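PDB 3P09: beta-lactamase from Francisella tularensis subsp. tularensis, which probably hydrolyses the ring amide of beta-lactam antibiotics to give substituted beta-amino acids, the reaction by which class A beta-lactamases make bacteria resistant. Local coordinates for residues F60-V65 with K179-D184; D94-L99 with P103-N108; K145-K148 with D154-I157. All blocks are in the same frame, centred on the assembly; numbering follows the deposited sequence.

Contact 1 (F60-V65 with K179-D184); sequences FPICSV and KAITKD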
ATOM      1  N   PHE A  60       6.821   3.314  10.322  1.00 18.13           N
ATOM      2  CA  PHE A  60       7.628   2.651   9.313  1.00 16.67           C
ATOM      3  C   PHE A  60       7.617   3.488   8.027  1.00 16.80           C
ATOM      4  O   PHE A  60       6.610   4.089   7.680  1.00 19.00           O
ATOM      5  CB  PHE A  60       6.990   1.298   8.944  1.00 14.07           C
ATOM      6  CG  PHE A  60       7.017   0.266  10.051  1.00 18.02           C
ATOM      7  CD1 PHE A  60       6.078   0.299  11.077  1.00 20.10           C
ATOM      8  CD2 PHE A  60       7.966  -0.749  10.042  1.00 19.55           C
ATOM      9  CE1 PHE A  60       6.089  -0.651  12.083  1.00 17.33           C
ATOM     10  CE2 PHE A  60       7.995  -1.710  11.050  1.00 17.65           C
ATOM     11  CZ  PHE A  60       7.057  -1.663  12.076  1.00 19.22           C
ATOM     12  N   PRO A  61       8.726   3.479   7.280  1.00 19.42           N
ATOM     13  CA  PRO A  61       8.686   4.076   5.933  1.00 16.89           C
ATOM     14  C   PRO A  61       7.477   3.543   5.148  1.00 17.28           C
ATOM     15  O   PRO A  61       7.265   2.331   5.117  1.00 21.81           O
ATOM     16  CB  PRO A  61       9.981   3.565   5.287  1.00 17.24           C
ATOM     17  CG  PRO A  61      10.919   3.361   6.467  1.00 21.51           C
ATOM     18  CD  PRO A  61      10.025   2.862   7.598  1.00 15.40           C
ATOM     19  N   ILE A  62       6.695   4.423   4.533  1.00 14.78           N
ATOM     20  CA  ILE A  62       5.526   3.973   3.781  1.00 13.67           C
ATOM     21  C   ILE A  62       5.929   3.502   2.376  1.00 19.97           C
ATOM     22  O   ILE A  62       5.343   2.573   1.835  1.00 18.50           O
ATOM     23  CB  ILE A  62       4.417   5.063   3.722  1.00 21.33           C
ATOM     24  CG1 ILE A  62       3.102   4.463   3.189  1.00 18.56           C
ATOM     25  CG2 ILE A  62       4.861   6.275   2.897  1.00 18.32           C
ATOM     26  CD1 ILE A  62       1.920   5.458   3.200  1.00 21.78           C
ATOM     27  N   CYS A  63       6.949   4.125   1.799  1.00 20.86           N
ATOM     28  CA  CYS A  63       7.410   3.730   0.471  1.00 18.61           C
ATOM     29  C   CYS A  63       6.233   3.778  -0.516  1.00 22.34           C
ATOM     30  O   CYS A  63       5.331   4.605  -0.378  1.00 21.60           O
ATOM     31  CB  CYS A  63       8.030   2.320   0.518  1.00 22.24           C
ATOM     32  SG  CYS A  63       9.197   2.051   1.904  1.00 26.68           S
ATOM     33  N   SER A  64       6.225   2.867  -1.484  1.00 17.57           N
ATOM     34  CA  SER A  64       5.211   2.860  -2.532  1.00 17.58           C
ATOM     35  C   SER A  64       3.802   2.541  -2.049  1.00 22.59           C
ATOM     36  O   SER A  64       2.853   2.661  -2.809  1.00 18.44           O
ATOM     37  CB  SER A  64       5.595   1.877  -3.639  1.00 22.09           C
ATOM     38  OG  SER A  64       6.559   2.460  -4.494  1.00 24.33           O
ATOM     39  N   VAL A  65       3.649   2.137  -0.796  1.00 18.41           N
ATOM     40  CA  VAL A  65       2.299   1.866  -0.298  1.00 18.16           C
ATOM     41  C   VAL A  65       1.388   3.108  -0.407  1.00 18.00           C
ATOM     42  O   VAL A  65       0.171   2.994  -0.561  1.00 18.97           O
ATOM     43  CB  VAL A  65       2.330   1.322   1.143  1.00 21.43           C
ATOM     44  CG1 VAL A  65       0.912   1.170   1.699  1.00 21.62           C
ATOM     45  CG2 VAL A  65       3.052  -0.026   1.174  1.00 16.40           C
ATOM     46  N   LYS A 179      -1.352   0.167  12.035  1.00 18.94           N
ATOM     47  CA  LYS A 179      -2.761   0.390  12.342  1.00 15.96           C
ATOM     48  C   LYS A 179      -3.391   1.366  11.350  1.00 20.54           C
ATOM     49  O   LYS A 179      -4.442   1.093  10.769  1.00 20.80           O
ATOM     50  CB  LYS A 179      -2.907   0.897  13.791  1.00 20.40           C
ATOM     51  CG  LYS A 179      -4.334   1.000  14.299  1.00 30.04           C
ATOM     52  CD  LYS A 179      -4.352   1.453  15.758  1.00 42.56           C
ATOM     53  CE  LYS A 179      -5.782   1.621  16.261  1.00 55.70           C
ATOM     54  NZ  LYS A 179      -5.850   2.080  17.679  1.00 56.67           N
ATOM     55  N   ALA A 180      -2.733   2.502  11.133  1.00 23.47           N
ATOM     56  CA  ALA A 180      -3.309   3.551  10.309  1.00 23.97           C
ATOM     57  C   ALA A 180      -3.482   3.094   8.866  1.00 23.10           C
ATOM     58  O   ALA A 180      -4.539   3.300   8.255  1.00 19.61           O
ATOM     59  CB  ALA A 180      -2.456   4.837  10.377  1.00 21.81           C
ATOM     60  N   ILE A 181      -2.441   2.481   8.321  1.00 18.41           N
ATOM     61  CA  ILE A 181      -2.443   2.132   6.908  1.00 14.09           C
ATOM     62  C   ILE A 181      -3.412   0.986   6.637  1.00 18.69           C
ATOM     63  O   ILE A 181      -4.001   0.919   5.571  1.00 18.34           O
ATOM     64  CB  ILE A 181      -1.041   1.773   6.394  1.00 19.39           C
ATOM     65  CG1 ILE A 181      -1.003   1.892   4.868  1.00 20.15           C
ATOM     66  CG2 ILE A 181      -0.624   0.372   6.871  1.00 19.78           C
ATOM     67  CD1 ILE A 181      -1.196   3.331   4.397  1.00 19.84           C
ATOM     68  N   THR A 182      -3.615   0.118   7.628  1.00 16.43           N
ATOM     69  CA  THR A 182      -4.510  -1.029   7.478  1.00 20.57           C
ATOM     70  C   THR A 182      -5.972  -0.603   7.624  1.00 20.46           C
ATOM     71  O   THR A 182      -6.826  -1.045   6.868  1.00 20.32           O
ATOM     72  CB  THR A 182      -4.164  -2.162   8.496  1.00 20.05           C
ATOM     73  OG1 THR A 182      -2.833  -2.619   8.258  1.00 21.14           O
ATOM     74  CG2 THR A 182      -5.102  -3.360   8.353  1.00 18.54           C
ATOM     75  N   LYS A 183      -6.264   0.246   8.605  1.00 21.82           N
ATOM     76  CA  LYS A 183      -7.583   0.875   8.676  1.00 22.52           C
ATOM     77  C   LYS A 183      -7.894   1.611   7.356  1.00 22.19           C
ATOM     78  O   LYS A 183      -9.028   1.595   6.876  1.00 21.34           O
ATOM     79  CB  LYS A 183      -7.675   1.828   9.879  1.00 20.80           C
ATOM     80  CG  LYS A 183      -7.713   1.103  11.237  1.00 19.64           C
ATOM     81  CD  LYS A 183      -8.171   2.011  12.389  1.00 30.63           C
ATOM     82  CE  LYS A 183      -7.489   3.348  12.347  1.00 44.57           C
ATOM     83  NZ  LYS A 183      -8.147   4.349  13.250  1.00 52.33           N
ATOM     84  N   ASP A 184      -6.883   2.237   6.761  1.00 18.63           N
ATOM     85  CA  ASP A 184      -7.088   2.977   5.508  1.00 19.65           C
ATOM     86  C   ASP A 184      -7.544   2.086   4.359  1.00 21.45           C
ATOM     87  O   ASP A 184      -8.484   2.417   3.645  1.00 24.52           O
ATOM     88  CB  ASP A 184      -5.807   3.682   5.063  1.00 21.91           C
ATOM     89  CG  ASP A 184      -5.476   4.889   5.916  1.00 27.07           C
ATOM     90  OD1 ASP A 184      -6.361   5.358   6.673  1.00 22.36           O
ATOM     91  OD2 ASP A 184      -4.327   5.373   5.815  1.00 24.70           O
TER
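Ile-62 and Val-65, which meet Ile-181 across this contact, lie on either side of Ser-64 in the chain, and Ser-64 begins a sequence that fits the SxxK motif of class A beta-lactamases, where the serine is the nucleophile. The contact therefore forms the apolar inner side of the turn that probably carries the reactive hydroxyl. The turn is closed by a backbone bond from Val-65 N to Ile-62 O (3.2 Å), which brings the two side chains onto the same side, toward helix 178-190.

Ile-62 reaches across with its longer branch. With CG1 anti to the backbone N (chi1 -168°) and CD1 extended beyond it (chi2 176°), the branch carries its end methyl to the helix: Ile-62 CD1 stands 4.0 Å from Ile-181 CD1. Val-65 uses one methyl alone, with Val-65 CG1 3.8 Å from Ile-181 CG1 and also 4.0 Å from Ile-181 CD1. Ile-181 is thus the shared partner. Its chain bends at chi2 (66°), so that CG1 meets the valine while CD1 comes up against both residues of the turn. In both pairs the side chains cross at a slant. No hydrogen bond joins the segments; the join is purely apolar, and all three residues are buried.

On the far side of the turn, Ser-64 OG bonds to Lys-67 NZ, and Cys-63 is tied to Cys-233 by a disulfide. Around the apolar join, Phe-68 and Leu-69 of helix 66-80 pack on Ile-181, and Val-242 of strand 239-246 touches both Val-65 and Ile-181. The contact thus lies where helix 178-190, the start of helix 66-80 and the large antiparallel sheet come together.

Contact 2 (D94-L99 with P103-N108); sequences DDIGKL and PITAKN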
ATOM      1  N   ASP A  94       9.137  13.796 -20.006  1.00 27.23           N
ATOM      2  CA  ASP A  94       9.528  14.396 -18.738  1.00 35.16           C
ATOM      3  C   ASP A  94       8.717  13.838 -17.562  1.00 35.01           C
ATOM      4  O   ASP A  94       9.104  13.988 -16.414  1.00 32.29           O
ATOM      5  CB  ASP A  94       9.426  15.922 -18.806  1.00 45.59           C
ATOM      6  CG  ASP A  94       8.046  16.399 -19.216  1.00 65.52           C
ATOM      7  OD1 ASP A  94       7.966  17.408 -19.950  1.00 79.51           O
ATOM      8  OD2 ASP A  94       7.042  15.777 -18.801  1.00 70.44           O
ATOM      9  N   ASP A  95       7.594  13.189 -17.850  1.00 34.40           N
ATOM     10  CA  ASP A  95       6.832  12.515 -16.801  1.00 32.76           C
ATOM     11  C   ASP A  95       7.606  11.301 -16.298  1.00 25.01           C
ATOM     12  O   ASP A  95       7.563  10.967 -15.109  1.00 27.03           O
ATOM     13  CB  ASP A  95       5.469  12.071 -17.334  1.00 28.86           C
ATOM     14  CG  ASP A  95       4.493  13.213 -17.444  1.00 38.61           C
ATOM     15  OD1 ASP A  95       4.552  14.114 -16.582  1.00 37.61           O
ATOM     16  OD2 ASP A  95       3.667  13.212 -18.384  1.00 40.04           O
ATOM     17  N   ILE A  96       8.304  10.643 -17.223  1.00 30.07           N
ATOM     18  CA  ILE A  96       9.094   9.464 -16.903  1.00 24.01           C
ATOM     19  C   ILE A  96      10.351   9.921 -16.177  1.00 29.29           C
ATOM     20  O   ILE A  96      10.672   9.408 -15.111  1.00 25.88           O
ATOM     21  CB  ILE A  96       9.494   8.666 -18.167  1.00 32.65           C
ATOM     22  CG1 ILE A  96       8.257   8.277 -18.986  1.00 32.64           C
ATOM     23  CG2 ILE A  96      10.284   7.423 -17.794  1.00 31.35           C
ATOM     24  CD1 ILE A  96       7.199   7.601 -18.179  1.00 31.99           C
ATOM     25  N   GLY A  97      11.056  10.889 -16.761  1.00 29.00           N
ATOM     26  CA  GLY A  97      12.253  11.442 -16.138  1.00 34.35           C
ATOM     27  C   GLY A  97      13.320  10.380 -15.947  1.00 30.25           C
ATOM     28  O   GLY A  97      13.616   9.623 -16.869  1.00 33.32           O
ATOM     29  N   LYS A  98      13.882  10.307 -14.747  1.00 31.45           N
ATOM     30  CA  LYS A  98      14.864   9.276 -14.427  1.00 31.00           C
ATOM     31  C   LYS A  98      14.268   8.163 -13.566  1.00 30.91           C
ATOM     32  O   LYS A  98      15.001   7.413 -12.926  1.00 24.97           O
ATOM     33  CB  LYS A  98      16.070   9.884 -13.721  1.00 33.01           C
ATOM     34  CG  LYS A  98      16.848  10.866 -14.572  1.00 35.86           C
ATOM     35  CD  LYS A  98      18.066  11.386 -13.820  1.00 40.62           C
ATOM     36  CE  LYS A  98      18.806  12.445 -14.632  1.00 50.09           C
ATOM     37  NZ  LYS A  98      19.808  13.192 -13.799  1.00 53.27           N
ATOM     38  N   LEU A  99      12.939   8.065 -13.556  1.00 24.46           N
ATOM     39  CA  LEU A  99      12.257   7.007 -12.821  1.00 21.48           C
ATOM     40  C   LEU A  99      12.365   5.698 -13.595  1.00 32.19           C
ATOM     41  O   LEU A  99      11.930   5.605 -14.747  1.00 34.77           O
ATOM     42  CB  LEU A  99      10.792   7.370 -12.605  1.00 22.52           C
ATOM     43  CG  LEU A  99      10.517   8.599 -11.733  1.00 29.30           C
ATOM     44  CD1 LEU A  99       9.067   9.014 -11.882  1.00 26.26           C
ATOM     45  CD2 LEU A  99      10.857   8.339 -10.257  1.00 27.94           C
ATOM     46  N   PRO A 103       6.359   0.442 -15.866  1.00 22.35           N
ATOM     47  CA  PRO A 103       5.948  -0.641 -16.761  1.00 21.35           C
ATOM     48  C   PRO A 103       4.841  -0.239 -17.738  1.00 25.30           C
ATOM     49  O   PRO A 103       4.887  -0.677 -18.872  1.00 28.60           O
ATOM     50  CB  PRO A 103       5.491  -1.745 -15.797  1.00 21.84           C
ATOM     51  CG  PRO A 103       5.167  -1.034 -14.524  1.00 23.71           C
ATOM     52  CD  PRO A 103       6.136   0.118 -14.448  1.00 23.64           C
ATOM     53  N   ILE A 104       3.888   0.587 -17.322  1.00 19.35           N
ATOM     54  CA  ILE A 104       2.835   1.027 -18.230  1.00 18.56           C
ATOM     55  C   ILE A 104       3.170   2.378 -18.890  1.00 23.86           C
ATOM     56  O   ILE A 104       3.112   2.512 -20.104  1.00 22.79           O
ATOM     57  CB  ILE A 104       1.466   1.135 -17.511  1.00 29.18           C
ATOM     58  CG1 ILE A 104       0.976  -0.238 -17.057  1.00 30.61           C
ATOM     59  CG2 ILE A 104       0.417   1.752 -18.430  1.00 22.53           C
ATOM     60  CD1 ILE A 104       1.680  -0.792 -15.856  1.00 33.83           C
ATOM     61  N   THR A 105       3.535   3.374 -18.090  1.00 21.74           N
ATOM     62  CA  THR A 105       3.718   4.705 -18.637  1.00 14.31           C
ATOM     63  C   THR A 105       4.823   4.748 -19.699  1.00 20.01           C
ATOM     64  O   THR A 105       4.710   5.476 -20.682  1.00 22.27           O
ATOM     65  CB  THR A 105       3.942   5.751 -17.541  1.00 17.07           C
ATOM     66  OG1 THR A 105       5.032   5.353 -16.698  1.00 21.72           O
ATOM     67  CG2 THR A 105       2.666   5.880 -16.693  1.00 21.58           C
ATOM     68  N   ALA A 106       5.872   3.955 -19.515  1.00 21.07           N
ATOM     69  CA  ALA A 106       6.977   3.959 -20.460  1.00 23.42           C
ATOM     70  C   ALA A 106       6.549   3.458 -21.838  1.00 29.27           C
ATOM     71  O   ALA A 106       7.222   3.721 -22.837  1.00 27.65           O
ATOM     72  CB  ALA A 106       8.146   3.122 -19.923  1.00 19.68           C
ATOM     73  N   LYS A 107       5.448   2.715 -21.901  1.00 20.45           N
ATOM     74  CA  LYS A 107       4.976   2.215 -23.192  1.00 22.98           C
ATOM     75  C   LYS A 107       4.014   3.201 -23.866  1.00 24.76           C
ATOM     76  O   LYS A 107       3.467   2.915 -24.929  1.00 29.24           O
ATOM     77  CB  LYS A 107       4.292   0.849 -23.031  1.00 24.20           C
ATOM     78  CG  LYS A 107       5.133  -0.200 -22.302  1.00 24.33           C
ATOM     79  CD  LYS A 107       4.500  -1.588 -22.456  1.00 23.99           C
ATOM     80  CE  LYS A 107       5.366  -2.668 -21.829  1.00 24.87           C
ATOM     81  NZ  LYS A 107       4.854  -4.041 -22.142  1.00 20.72           N
ATOM     82  N   ASN A 108       3.817   4.365 -23.261  1.00 19.41           N
ATOM     83  CA  ASN A 108       2.790   5.284 -23.750  1.00 26.71           C
ATOM     84  C   ASN A 108       3.234   6.736 -23.913  1.00 29.75           C
ATOM     85  O   ASN A 108       2.398   7.646 -23.949  1.00 24.92           O
ATOM     86  CB  ASN A 108       1.569   5.222 -22.832  1.00 19.87           C
ATOM     87  CG  ASN A 108       0.816   3.923 -22.969  1.00 22.07           C
ATOM     88  OD1 ASN A 108      -0.008   3.766 -23.871  1.00 19.67           O
ATOM     89  ND2 ASN A 108       1.110   2.968 -22.087  1.00 22.27           N
TER
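The carbonyl oxygen of Ile-104, the residue just before the Thr-105 that meets Ile-96 across the contact, is gripped by two donors. Asn-108 ND2 gives it a bond of 2.9 Å, and Lys-107 N one of 3.0 Å. They come from opposite faces of the carbonyl plane; Asn-108 ND2 stands 42° out of it, while the oxygen lies nearly in the plane of the asparagine amide. With Asn-108 N also bonded to Thr-105 O, residues 105-107 form a short 3-10 turn that presents Thr-105 to Ile-96.

From the other segment Ile-96 sends its longer branch. Ile-96 CD1 lies 3.5 Å from Thr-105 OG1 and 3.8 Å from Thr-105 CB, the two side chains sliding past each other in opposite directions. The same methyl is 4.1 Å from Ala-106 N. Thr-105 has chi1 at 54°, which sets OG1 between its own N and carbonyl carbon, where the hydroxyl also bonds to Asp-126 OD1. Behind Ile-96 the chain turns away through Gly-97, with positive phi, in a type II' turn closed from Leu-99 N to Ile-96 O.

No hydrogen bond crosses between the segments; Thr-105 OG1 and Ile-104 N turn to Asp-126 and Asp-95 to Arg-135, and what passes between them is van der Waals contact: a methyl resting beside a hydroxyl whose bond is made elsewhere.

Contact 3 (K145-K148 with D154-I157); sequences KFIK and DTII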
ATOM      1  N   LYS A 145      -4.971  16.200   2.625  1.00 19.14           N
ATOM      2  CA  LYS A 145      -6.352  16.479   3.026  1.00 29.26           C
ATOM      3  C   LYS A 145      -7.219  15.216   2.941  1.00 25.81           C
ATOM      4  O   LYS A 145      -7.993  14.912   3.844  1.00 23.82           O
ATOM      5  CB  LYS A 145      -6.959  17.602   2.168  1.00 28.46           C
ATOM      6  CG  LYS A 145      -6.394  18.982   2.495  1.00 41.91           C
ATOM      7  CD  LYS A 145      -7.234  20.118   1.894  1.00 55.76           C
ATOM      8  CE  LYS A 145      -7.014  20.267   0.392  1.00 60.53           C
ATOM      9  NZ  LYS A 145      -7.814  21.388  -0.194  1.00 66.17           N
ATOM     10  N   PHE A 146      -7.093  14.475   1.849  1.00 24.33           N
ATOM     11  CA  PHE A 146      -7.882  13.256   1.718  1.00 25.76           C
ATOM     12  C   PHE A 146      -7.522  12.221   2.788  1.00 25.75           C
ATOM     13  O   PHE A 146      -8.397  11.604   3.394  1.00 24.44           O
ATOM     14  CB  PHE A 146      -7.748  12.649   0.320  1.00 25.85           C
ATOM     15  CG  PHE A 146      -8.504  11.364   0.162  1.00 23.02           C
ATOM     16  CD1 PHE A 146      -9.889  11.375   0.031  1.00 24.02           C
ATOM     17  CD2 PHE A 146      -7.845  10.153   0.145  1.00 23.42           C
ATOM     18  CE1 PHE A 146     -10.598  10.200  -0.102  1.00 23.83           C
ATOM     19  CE2 PHE A 146      -8.550   8.972   0.003  1.00 24.67           C
ATOM     20  CZ  PHE A 146      -9.931   8.996  -0.115  1.00 23.88           C
ATOM     21  N   ILE A 147      -6.230  12.042   3.026  1.00 20.88           N
ATOM     22  CA  ILE A 147      -5.777  11.129   4.066  1.00 22.68           C
ATOM     23  C   ILE A 147      -6.408  11.488   5.429  1.00 25.57           C
ATOM     24  O   ILE A 147      -6.884  10.612   6.165  1.00 23.06           O
ATOM     25  CB  ILE A 147      -4.238  11.119   4.123  1.00 25.72           C
ATOM     26  CG1 ILE A 147      -3.691  10.516   2.828  1.00 26.04           C
ATOM     27  CG2 ILE A 147      -3.726  10.323   5.306  1.00 27.22           C
ATOM     28  CD1 ILE A 147      -2.187  10.567   2.727  1.00 23.26           C
ATOM     29  N   LYS A 148      -6.444  12.775   5.752  1.00 21.41           N
ATOM     30  CA  LYS A 148      -7.105  13.208   6.984  1.00 23.93           C
ATOM     31  C   LYS A 148      -8.608  12.891   6.970  1.00 30.53           C
ATOM     32  O   LYS A 148      -9.172  12.494   7.986  1.00 28.88           O
ATOM     33  CB  LYS A 148      -6.857  14.702   7.242  1.00 33.64           C
ATOM     34  CG  LYS A 148      -5.486  14.974   7.855  1.00 41.82           C
ATOM     35  CD  LYS A 148      -4.902  16.309   7.405  1.00 58.12           C
ATOM     36  CE  LYS A 148      -3.404  16.363   7.706  1.00 64.10           C
ATOM     37  NZ  LYS A 148      -2.678  17.398   6.915  1.00 68.68           N
ATOM     38  N   ASP A 154      -1.861   9.624  11.333  1.00 24.89           N
ATOM     39  CA  ASP A 154      -0.522   9.095  11.600  1.00 26.40           C
ATOM     40  C   ASP A 154       0.372   9.144  10.358  1.00 26.78           C
ATOM     41  O   ASP A 154       1.581   9.300  10.458  1.00 30.07           O
ATOM     42  CB  ASP A 154      -0.592   7.653  12.125  1.00 24.79           C
ATOM     43  CG  ASP A 154      -1.153   7.567  13.539  1.00 37.85           C
ATOM     44  OD1 ASP A 154      -0.992   8.538  14.304  1.00 46.10           O
ATOM     45  OD2 ASP A 154      -1.740   6.520  13.888  1.00 47.22           O
ATOM     46  N   THR A 155      -0.238   9.013   9.192  1.00 21.90           N
ATOM     47  CA  THR A 155       0.500   8.966   7.930  1.00 21.24           C
ATOM     48  C   THR A 155       0.934  10.366   7.497  1.00 24.56           C
ATOM     49  O   THR A 155       0.102  11.256   7.343  1.00 25.79           O
ATOM     50  CB  THR A 155      -0.380   8.321   6.843  1.00 24.10           C
ATOM     51  OG1 THR A 155      -0.636   6.964   7.212  1.00 24.56           O
ATOM     52  CG2 THR A 155       0.299   8.347   5.482  1.00 20.85           C
ATOM     53  N   ILE A 156       2.235  10.560   7.307  1.00 23.16           N
ATOM     54  CA  ILE A 156       2.759  11.861   6.915  1.00 24.10           C
ATOM     55  C   ILE A 156       3.510  11.783   5.589  1.00 27.28           C
ATOM     56  O   ILE A 156       4.617  11.275   5.534  1.00 29.94           O
ATOM     57  CB  ILE A 156       3.733  12.414   7.957  1.00 33.67           C
ATOM     58  CG1 ILE A 156       3.102  12.384   9.349  1.00 41.89           C
ATOM     59  CG2 ILE A 156       4.140  13.821   7.574  1.00 33.91           C
ATOM     60  CD1 ILE A 156       1.922  13.332   9.497  1.00 42.10           C
ATOM     61  N   ILE A 157       2.908  12.304   4.529  1.00 24.01           N
ATOM     62  CA  ILE A 157       3.522  12.265   3.204  1.00 26.35           C
ATOM     63  C   ILE A 157       3.948  13.669   2.785  1.00 30.19           C
ATOM     64  O   ILE A 157       3.142  14.615   2.835  1.00 29.17           O
ATOM     65  CB  ILE A 157       2.536  11.705   2.179  1.00 25.43           C
ATOM     66  CG1 ILE A 157       2.243  10.233   2.484  1.00 26.65           C
ATOM     67  CG2 ILE A 157       3.096  11.862   0.765  1.00 30.84           C
ATOM     68  CD1 ILE A 157       1.060   9.712   1.750  1.00 33.41           C
TER
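No flat group comes between Ile-147 and its partners Thr-155 and Ile-157: the one aromatic ring of the two segments, that of Phe-146, is directed to another side of the helix. It packs there among Ala-73 and Asp-76 of helix 66-80, Leu-188 of helix 178-190 and Ile-193, leaving the join itself to aliphatic branches.

Ile-147 makes both touches, one with each branch. Its CG2, anti to the backbone N (chi1, which is measured to CG1, is -66°), goes to Thr-155, with Ile-147 CG2 4.2 Å from Thr-155 CB. The other branch is extended (chi2 175°) and ends on the second residue: Ile-147 CD1 and Ile-157 CD1 are 3.5 Å apart, a little tighter than usual for two methyls. Side chains cross at about a right angle in both pairs. Thr-155 and Ile-157 can share this one partner because the backbone of 155-157 is extended, so that residues two apart turn the same way while the first side-chain bond of Ile-156 between them is directed away.

The polar end of Thr-155 looks elsewhere, its OG1 bonding to Asp-152 OD2 and Thr-176 OG1. Asn-144 ND2, one residue before the 145-148 segment, bonds to Ile-157 O and adds a polar tie beside the apolar one. Leu-69 touches Ile-147 and Phe-66 touches Ile-157, so helix 66-80 also borders the join.

The arrangement is a helix followed by a short turn and an extended run leading back alongside it; in class A beta-lactamases the chain at this point leads into the omega loop that borders the active site.

Overall arrangement
Contact 1 closes a long loop of chain, and contacts 2 and 3 both lie within that loop, one after the other. Contacts 1 and 3 are close, their centres 10 Å apart, and they touch: Ile-62 CD1 packs on Thr-155 CG2, and Ala-180 CB on Asp-154 CB. Both border helix 66-80, and contact 1 also meets the five-stranded sheet. Contact 2 stands apart, its centre about 25 Å from that of contact 1 and 26 Å from that of contact 3, in the loop between helix 93-96 and strand 112-114, against helix 127-137. Contacts 1 and 3 thus join in the interior, with the probable catalytic serine in contact 1, and contact 2 touches neither.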